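Local coordinates for SidF, inhibitor of growth family, member 3 (Legionella pneumophila subsp. pneumophila, PDB 4FYE), which removes phosphate from membrane phosphoinositides, probably acting at the 3-position of the inositol ring, at residues C207-L217 against I296-T304; K321-D329 against Q341-H349. The protein carries 1 engineered substitution. One frame throughout, in Å; residues are numbered along the deposited sequence.

Contact 1 sets the short helix 212-216 and the loop before it against helix 284-311, while contact 2 folds the loop after helix 315-320 onto helix 335-349. They follow one another along the chain and do not touch: their centres are 26 Å apart and their nearest atoms about 10 Å apart. Contact 1 lies deeper, 17 Å from the centre of the chain against 33 Å for contact 2. Strand 391-399 connects them indirectly, since Q303 of contact 1 touches I394 and T395, and I343 on the helix of contact 2 touches I396 and T398. Geometry alone assigns neither contact to the catalytic site.

Contact 1 (C207-L217 against I296-T304)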
# COMPACT_ATOMS: atom_id res chain seq x y z
N CYS A 207 -3.68 9.50 2.56
CA CYS A 207 -4.31 10.17 1.49
C CYS A 207 -5.67 9.60 1.35
O CYS A 207 -6.04 8.66 2.04
CB CYS A 207 -3.52 9.93 0.21
SG CYS A 207 -3.37 8.18 -0.08
N GLY A 208 -6.38 10.16 0.37
CA GLY A 208 -7.70 9.70 0.02
C GLY A 208 -8.67 10.77 0.45
O GLY A 208 -8.46 11.45 1.47
N ARG A 209 -9.73 10.90 -0.33
CA ARG A 209 -10.71 11.90 -0.16
C ARG A 209 -11.94 11.35 -0.87
O ARG A 209 -11.84 10.63 -1.85
CB ARG A 209 -10.18 13.18 -0.82
CG ARG A 209 -11.16 14.29 -0.96
CD ARG A 209 -10.51 15.50 -1.59
NE ARG A 209 -11.15 16.73 -1.13
CZ ARG A 209 -10.72 17.45 -0.09
NH1 ARG A 209 -9.66 17.05 0.62
NH2 ARG A 209 -11.37 18.57 0.24
N TYR A 210 -13.13 11.62 -0.34
CA TYR A 210 -14.34 11.05 -0.91
C TYR A 210 -14.66 11.58 -2.31
O TYR A 210 -14.51 12.77 -2.58
CB TYR A 210 -15.51 11.36 0.01
CG TYR A 210 -15.53 10.58 1.28
CD1 TYR A 210 -15.41 9.20 1.26
CD2 TYR A 210 -15.72 11.22 2.50
CE1 TYR A 210 -15.45 8.46 2.45
CE2 TYR A 210 -15.77 10.50 3.71
CZ TYR A 210 -15.66 9.12 3.68
OH TYR A 210 -15.70 8.41 4.86
N THR A 211 -15.15 10.72 -3.20
CA THR A 211 -15.67 11.22 -4.48
C THR A 211 -17.03 11.89 -4.30
O THR A 211 -17.69 11.69 -3.28
CB THR A 211 -15.89 10.13 -5.51
OG1 THR A 211 -16.79 9.18 -4.98
CG2 THR A 211 -14.59 9.42 -5.89
N LYS A 212 -17.46 12.69 -5.26
CA LYS A 212 -18.72 13.35 -5.06
C LYS A 212 -19.83 12.32 -4.95
O LYS A 212 -20.72 12.45 -4.12
CB LYS A 212 -19.00 14.43 -6.12
CG LYS A 212 -17.97 15.53 -6.05
CD LYS A 212 -18.55 16.91 -6.26
CE LYS A 212 -17.47 17.94 -6.52
NZ LYS A 212 -17.96 19.07 -7.41
N ARG A 213 -19.79 11.30 -5.79
CA ARG A 213 -20.76 10.23 -5.72
C ARG A 213 -20.83 9.64 -4.30
O ARG A 213 -21.91 9.53 -3.74
CB ARG A 213 -20.40 9.14 -6.70
CG ARG A 213 -21.46 8.07 -6.86
CD ARG A 213 -20.81 6.82 -7.37
NE ARG A 213 -20.29 7.07 -8.70
CZ ARG A 213 -21.04 7.05 -9.80
NH1 ARG A 213 -22.35 6.80 -9.71
NH2 ARG A 213 -20.49 7.28 -10.98
N GLN A 214 -19.70 9.28 -3.71
CA GLN A 214 -19.71 8.82 -2.31
C GLN A 214 -20.31 9.89 -1.39
O GLN A 214 -21.11 9.60 -0.51
CB GLN A 214 -18.29 8.48 -1.84
CG GLN A 214 -17.71 7.18 -2.37
CD GLN A 214 -16.20 7.11 -2.21
OE1 GLN A 214 -15.53 8.15 -2.21
NE2 GLN A 214 -15.65 5.89 -2.13
N GLN A 215 -19.92 11.13 -1.61
CA GLN A 215 -20.31 12.22 -0.76
C GLN A 215 -21.84 12.28 -0.65
O GLN A 215 -22.36 12.37 0.46
CB GLN A 215 -19.67 13.53 -1.24
CG GLN A 215 -19.38 14.59 -0.17
CD GLN A 215 -18.64 14.09 1.10
OE1 GLN A 215 -17.45 14.34 1.28
NE2 GLN A 215 -19.37 13.40 2.00
N ARG A 216 -22.57 12.17 -1.76
CA ARG A 216 -24.02 12.25 -1.68
C ARG A 216 -24.76 10.94 -1.30
O ARG A 216 -25.90 10.99 -0.84
CB ARG A 216 -24.61 12.88 -2.93
CG ARG A 216 -24.59 11.94 -4.12
CD ARG A 216 -25.19 12.56 -5.36
NE ARG A 216 -24.54 12.03 -6.56
CZ ARG A 216 -24.82 10.86 -7.13
NH1 ARG A 216 -25.76 10.04 -6.60
NH2 ARG A 216 -24.14 10.50 -8.23
N LEU A 217 -24.14 9.77 -1.51
CA LEU A 217 -24.69 8.53 -0.94
C LEU A 217 -24.38 8.43 0.55
O LEU A 217 -24.27 7.35 1.07
CB LEU A 217 -24.19 7.26 -1.65
CG LEU A 217 -24.26 7.05 -3.17
CD1 LEU A 217 -23.16 6.10 -3.59
CD2 LEU A 217 -25.59 6.53 -3.70
N ILE A 296 -17.73 1.64 -6.61
CA ILE A 296 -17.72 2.94 -6.02
C ILE A 296 -16.32 3.33 -5.44
O ILE A 296 -15.70 4.35 -5.85
CB ILE A 296 -18.89 3.03 -5.03
CG1 ILE A 296 -20.20 3.21 -5.83
CG2 ILE A 296 -18.67 4.15 -4.03
CD1 ILE A 296 -21.47 2.98 -5.03
N ASN A 297 -15.79 2.51 -4.53
CA ASN A 297 -14.43 2.67 -4.05
C ASN A 297 -13.38 2.59 -5.13
O ASN A 297 -12.40 3.34 -5.06
CB ASN A 297 -14.16 1.64 -3.03
CG ASN A 297 -14.95 1.85 -1.78
OD1 ASN A 297 -15.60 2.91 -1.58
ND2 ASN A 297 -14.90 0.85 -0.90
N GLN A 298 -13.56 1.73 -6.14
CA GLN A 298 -12.66 1.79 -7.29
C GLN A 298 -12.62 3.21 -7.92
O GLN A 298 -11.55 3.66 -8.31
CB GLN A 298 -13.01 0.77 -8.37
CG GLN A 298 -11.89 0.66 -9.39
CD GLN A 298 -10.55 0.33 -8.76
OE1 GLN A 298 -10.49 -0.42 -7.79
NE2 GLN A 298 -9.45 0.85 -9.34
N GLU A 299 -13.74 3.92 -8.04
CA GLU A 299 -13.62 5.26 -8.57
C GLU A 299 -12.84 6.21 -7.66
O GLU A 299 -12.02 6.98 -8.17
CB GLU A 299 -14.88 5.84 -9.27
CG GLU A 299 -16.09 6.21 -8.40
CD GLU A 299 -17.14 7.08 -9.13
OE1 GLU A 299 -17.83 7.86 -8.45
OE2 GLU A 299 -17.32 7.01 -10.36
N GLU A 300 -12.95 6.05 -6.35
CA GLU A 300 -12.16 6.86 -5.43
C GLU A 300 -10.69 6.61 -5.65
O GLU A 300 -9.89 7.54 -5.70
CB GLU A 300 -12.54 6.60 -3.99
CG GLU A 300 -11.88 7.53 -2.94
CD GLU A 300 -11.88 6.96 -1.49
OE1 GLU A 300 -11.02 7.39 -0.67
OE2 GLU A 300 -12.70 6.07 -1.16
N VAL A 301 -10.33 5.35 -5.82
CA VAL A 301 -8.96 5.02 -6.17
C VAL A 301 -8.50 5.74 -7.44
O VAL A 301 -7.33 6.09 -7.53
CB VAL A 301 -8.79 3.47 -6.31
CG1 VAL A 301 -7.47 3.05 -7.01
CG2 VAL A 301 -8.95 2.83 -4.97
N ILE A 302 -9.37 5.91 -8.43
CA ILE A 302 -8.98 6.63 -9.66
C ILE A 302 -8.75 8.08 -9.31
O ILE A 302 -7.80 8.70 -9.75
CB ILE A 302 -10.02 6.52 -10.77
CG1 ILE A 302 -10.27 5.04 -11.04
CG2 ILE A 302 -9.56 7.29 -12.03
CD1 ILE A 302 -10.77 4.73 -12.41
N GLN A 303 -9.61 8.61 -8.48
CA GLN A 303 -9.45 9.96 -8.09
C GLN A 303 -8.12 10.19 -7.35
O GLN A 303 -7.42 11.19 -7.61
CB GLN A 303 -10.63 10.36 -7.21
CG GLN A 303 -10.58 11.82 -6.83
CD GLN A 303 -11.83 12.26 -6.15
OE1 GLN A 303 -11.88 12.28 -4.92
NE2 GLN A 303 -12.87 12.59 -6.93
N THR A 304 -7.74 9.26 -6.49
CA THR A 304 -6.50 9.40 -5.71
C THR A 304 -5.28 9.20 -6.65
O THR A 304 -4.30 9.91 -6.49
CB THR A 304 -6.51 8.39 -4.55
OG1 THR A 304 -7.72 8.60 -3.81
CG2 THR A 304 -5.29 8.51 -3.57
O HOH W 1 -17.99 11.29 -8.03
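Q214 and E300 meet at the tight centre of this contact, where the amide NE2 of Q214 donates to E300 OE2 over 3.1 Å. The carboxylate is approached on its anti side, somewhat out of its plane, and the amide and carboxylate planes stand 68° apart. A weak bond, bent to 127° at the hydrogen, runs from the same NE2 to N297 OD1. Backbone nitrogens add further grips, N243 N to E300 OE2 and G242 N to N297 OD1, while N297 ND2 is held by the carbonyl of R273. At its other end the Q214 amide accepts from T211 N through OE1 (2.8 Å), and T211 OG1 accepts from Q214 N, completing a capping box at the start of helix 212-216. Methyl CG2 of T211 presses on E300 CA at 3.6 Å, and CG2 of I296 lies as close to Q214 CG.

R213 grips E299 side-on. With CG anti to the backbone N (chi1 -171°) and a bend at chi3, its NE reaches E299 OE1 at 2.6 Å and its NH2 reaches OE2 at 3.2 Å, both from above the carboxylate plane. F507 adds a cation-pi contact to R213.

Packing is looser at exposed G208, whose CA stays 4.0 Å from T304 OG1. The chemistry implies that the helix cap and the link to helix 284-311 are probably coupled, since one glutamine amide serves both.

Contact 2 (K321-D329 against Q341-H349); sequences KIPEEYRPD and QLIKLYVEH
I322 is the main bump, entering a hollow on helix 335-349 between L342, L345 and Y346. Its CG1 lies anti to the carbonyl carbon (chi1 -57°), which carries CD1 inward to 3.7 Å from L345 CB and 4.0 Å from L342 CD1. The CG1 carbon also rests near the backbone of Y346, and the I322 and L345 side chains cross at about a right angle. Beside this plug, K321 lays its CB and CG along the edge of the Y346 ring, CG coming to 3.5 Å from CE1, and its amino end then leads away from the helix.

Farther out on the same leucine, CD1 of L345 has a different neighbour. It reaches toward ring carbon CD of P328, 3.8 Å away, and the proline ring continues past the Q341 amide, CG lying 3.6 Å from OE1 as the two side chains slide by in opposite directions.

Y326 closes the far end of the surface by an offset stack on H349: the centroids are 4.2 Å apart and the planes 22° from parallel. H349 CE1 sits over one face of the tyrosine, displaced toward its rim, and P323 flanks the histidine more loosely through CD.

Within the loop, R327 NE donates to I322 O over 3.0 Å, tying the arginine back to the carbonyl of the plug residue, and R327 also makes a cation-pi contact with W319. The whole is a helix-to-helix connection whose linker, containing the 3-10 turn 324-326, folds back onto the following helix; L342 and Y346 pack on L318 of helix 315-320, while I343 and V347 meet strands 391-399 and 402-416.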
# COMPACT_ATOMS: atom_id res chain seq x y z
N LYS A 321 3.02 22.17 -20.00
CA LYS A 321 1.88 21.44 -20.46
C LYS A 321 0.69 22.33 -20.77
O LYS A 321 -0.31 21.86 -21.24
CB LYS A 321 1.54 20.36 -19.43
CG LYS A 321 1.68 18.94 -19.94
CD LYS A 321 3.09 18.57 -20.34
CE LYS A 321 3.03 17.67 -21.57
NZ LYS A 321 3.08 16.26 -21.07
N ILE A 322 0.78 23.63 -20.58
CA ILE A 322 -0.35 24.46 -20.98
C ILE A 322 -0.07 25.21 -22.31
O ILE A 322 0.90 25.98 -22.38
CB ILE A 322 -0.68 25.45 -19.87
CG1 ILE A 322 -0.97 24.69 -18.59
CG2 ILE A 322 -1.82 26.39 -20.25
CD1 ILE A 322 -0.91 25.62 -17.40
N PRO A 323 -0.87 24.98 -23.38
CA PRO A 323 -0.41 25.58 -24.66
C PRO A 323 -0.19 27.07 -24.56
O PRO A 323 -0.90 27.73 -23.83
CB PRO A 323 -1.55 25.28 -25.60
CG PRO A 323 -2.00 23.89 -25.10
CD PRO A 323 -1.87 23.91 -23.59
N GLU A 324 0.78 27.59 -25.30
CA GLU A 324 1.15 29.00 -25.14
C GLU A 324 -0.02 29.97 -25.06
O GLU A 324 -0.04 30.88 -24.25
CB GLU A 324 2.10 29.42 -26.25
CG GLU A 324 3.12 30.47 -25.86
CD GLU A 324 3.76 31.09 -27.08
OE1 GLU A 324 4.17 32.29 -27.02
OE2 GLU A 324 3.83 30.38 -28.13
N GLU A 325 -1.02 29.74 -25.88
CA GLU A 325 -2.11 30.70 -26.12
C GLU A 325 -3.13 30.71 -24.99
O GLU A 325 -4.10 31.45 -25.05
CB GLU A 325 -2.77 30.30 -27.40
CG GLU A 325 -2.09 29.00 -27.84
CD GLU A 325 -2.98 27.88 -28.28
OE1 GLU A 325 -2.45 26.80 -28.37
OE2 GLU A 325 -4.18 28.02 -28.58
N TYR A 326 -2.94 29.86 -23.99
CA TYR A 326 -3.79 29.90 -22.79
C TYR A 326 -3.03 30.30 -21.56
O TYR A 326 -3.61 30.36 -20.48
CB TYR A 326 -4.47 28.58 -22.55
CG TYR A 326 -5.26 28.19 -23.74
CD1 TYR A 326 -6.33 28.97 -24.16
CD2 TYR A 326 -4.92 27.06 -24.48
CE1 TYR A 326 -7.05 28.63 -25.30
CE2 TYR A 326 -5.63 26.70 -25.61
CZ TYR A 326 -6.69 27.50 -26.01
OH TYR A 326 -7.40 27.16 -27.13
N ARG A 327 -1.74 30.55 -21.67
CA ARG A 327 -1.00 30.90 -20.49
C ARG A 327 -1.33 32.34 -20.15
O ARG A 327 -1.34 33.18 -21.03
CB ARG A 327 0.49 30.74 -20.72
CG ARG A 327 1.01 29.33 -20.77
CD ARG A 327 2.37 29.36 -21.46
NE ARG A 327 2.93 28.02 -21.60
CZ ARG A 327 4.15 27.76 -22.02
NH1 ARG A 327 4.98 28.73 -22.34
NH2 ARG A 327 4.55 26.52 -22.13
N PRO A 328 -1.63 32.63 -18.88
CA PRO A 328 -1.82 34.03 -18.50
C PRO A 328 -0.47 34.76 -18.44
O PRO A 328 0.56 34.19 -18.01
CB PRO A 328 -2.43 33.92 -17.10
CG PRO A 328 -1.85 32.66 -16.55
CD PRO A 328 -1.75 31.72 -17.72
N ASP A 329 -0.49 36.02 -18.86
CA ASP A 329 0.71 36.84 -18.85
C ASP A 329 1.26 36.96 -17.43
O ASP A 329 2.46 36.77 -17.22
CB ASP A 329 0.44 38.20 -19.51
CG ASP A 329 -1.04 38.59 -19.45
OD1 ASP A 329 -1.75 38.16 -18.50
OD2 ASP A 329 -1.48 39.33 -20.38
N GLN A 341 -3.96 27.90 -10.26
CA GLN A 341 -4.33 28.35 -11.59
C GLN A 341 -3.66 27.43 -12.63
O GLN A 341 -4.28 27.01 -13.60
CB GLN A 341 -3.90 29.81 -11.76
CG GLN A 341 -4.46 30.47 -12.99
CD GLN A 341 -3.77 31.82 -13.33
OE1 GLN A 341 -2.56 32.01 -13.10
NE2 GLN A 341 -4.55 32.74 -13.88
N LEU A 342 -2.39 27.12 -12.41
CA LEU A 342 -1.67 26.15 -13.20
C LEU A 342 -2.38 24.80 -13.23
O LEU A 342 -2.50 24.22 -14.29
CB LEU A 342 -0.28 25.97 -12.62
CG LEU A 342 0.86 26.78 -13.23
CD1 LEU A 342 0.39 27.78 -14.29
CD2 LEU A 342 1.73 27.39 -12.15
N ILE A 343 -2.86 24.31 -12.09
CA ILE A 343 -3.45 22.98 -12.06
C ILE A 343 -4.74 22.97 -12.85
O ILE A 343 -4.99 22.09 -13.69
CB ILE A 343 -3.68 22.48 -10.65
CG1 ILE A 343 -2.32 22.18 -10.05
CG2 ILE A 343 -4.55 21.21 -10.64
CD1 ILE A 343 -2.39 21.91 -8.53
N LYS A 344 -5.53 24.01 -12.62
CA LYS A 344 -6.78 24.19 -13.32
C LYS A 344 -6.59 24.27 -14.84
O LYS A 344 -7.28 23.63 -15.57
CB LYS A 344 -7.53 25.43 -12.80
CG LYS A 344 -8.84 25.62 -13.56
CD LYS A 344 -9.43 27.01 -13.53
CE LYS A 344 -10.36 27.14 -14.72
NZ LYS A 344 -11.38 28.19 -14.46
N LEU A 345 -5.65 25.08 -15.30
CA LEU A 345 -5.43 25.20 -16.73
C LEU A 345 -4.87 23.89 -17.28
O LEU A 345 -5.26 23.46 -18.33
CB LEU A 345 -4.50 26.37 -17.05
CG LEU A 345 -5.17 27.76 -16.96
CD1 LEU A 345 -4.19 28.94 -16.95
CD2 LEU A 345 -6.22 28.00 -18.04
N TYR A 346 -3.99 23.24 -16.52
CA TYR A 346 -3.40 22.00 -16.93
C TYR A 346 -4.49 20.97 -17.19
O TYR A 346 -4.44 20.23 -18.23
CB TYR A 346 -2.38 21.48 -15.92
CG TYR A 346 -1.93 20.03 -16.21
CD1 TYR A 346 -1.25 19.71 -17.38
CD2 TYR A 346 -2.23 19.03 -15.37
CE1 TYR A 346 -0.88 18.40 -17.67
CE2 TYR A 346 -1.86 17.74 -15.64
CZ TYR A 346 -1.20 17.43 -16.80
OH TYR A 346 -0.84 16.12 -17.10
N VAL A 347 -5.46 20.93 -16.26
CA VAL A 347 -6.48 19.89 -16.27
C VAL A 347 -7.45 20.14 -17.42
O VAL A 347 -7.90 19.20 -18.08
CB VAL A 347 -7.30 19.83 -14.94
CG1 VAL A 347 -8.51 18.92 -15.14
CG2 VAL A 347 -6.45 19.34 -13.80
N GLU A 348 -7.71 21.41 -17.70
CA GLU A 348 -8.68 21.84 -18.68
C GLU A 348 -8.15 21.50 -20.09
O GLU A 348 -8.89 21.04 -20.93
CB GLU A 348 -8.98 23.32 -18.43
CG GLU A 348 -9.74 24.10 -19.50
CD GLU A 348 -9.81 25.63 -19.18
OE1 GLU A 348 -9.80 26.46 -20.13
OE2 GLU A 348 -9.87 26.00 -17.96
N HIS A 349 -6.85 21.61 -20.30
CA HIS A 349 -6.28 21.33 -21.60
C HIS A 349 -5.54 20.02 -21.80
O HIS A 349 -5.00 19.81 -22.87
CB HIS A 349 -5.35 22.50 -21.97
CG HIS A 349 -6.04 23.83 -21.94
ND1 HIS A 349 -6.67 24.34 -23.01
CD2 HIS A 349 -6.26 24.70 -20.93
CE1 HIS A 349 -7.24 25.49 -22.71
NE2 HIS A 349 -6.99 25.73 -21.43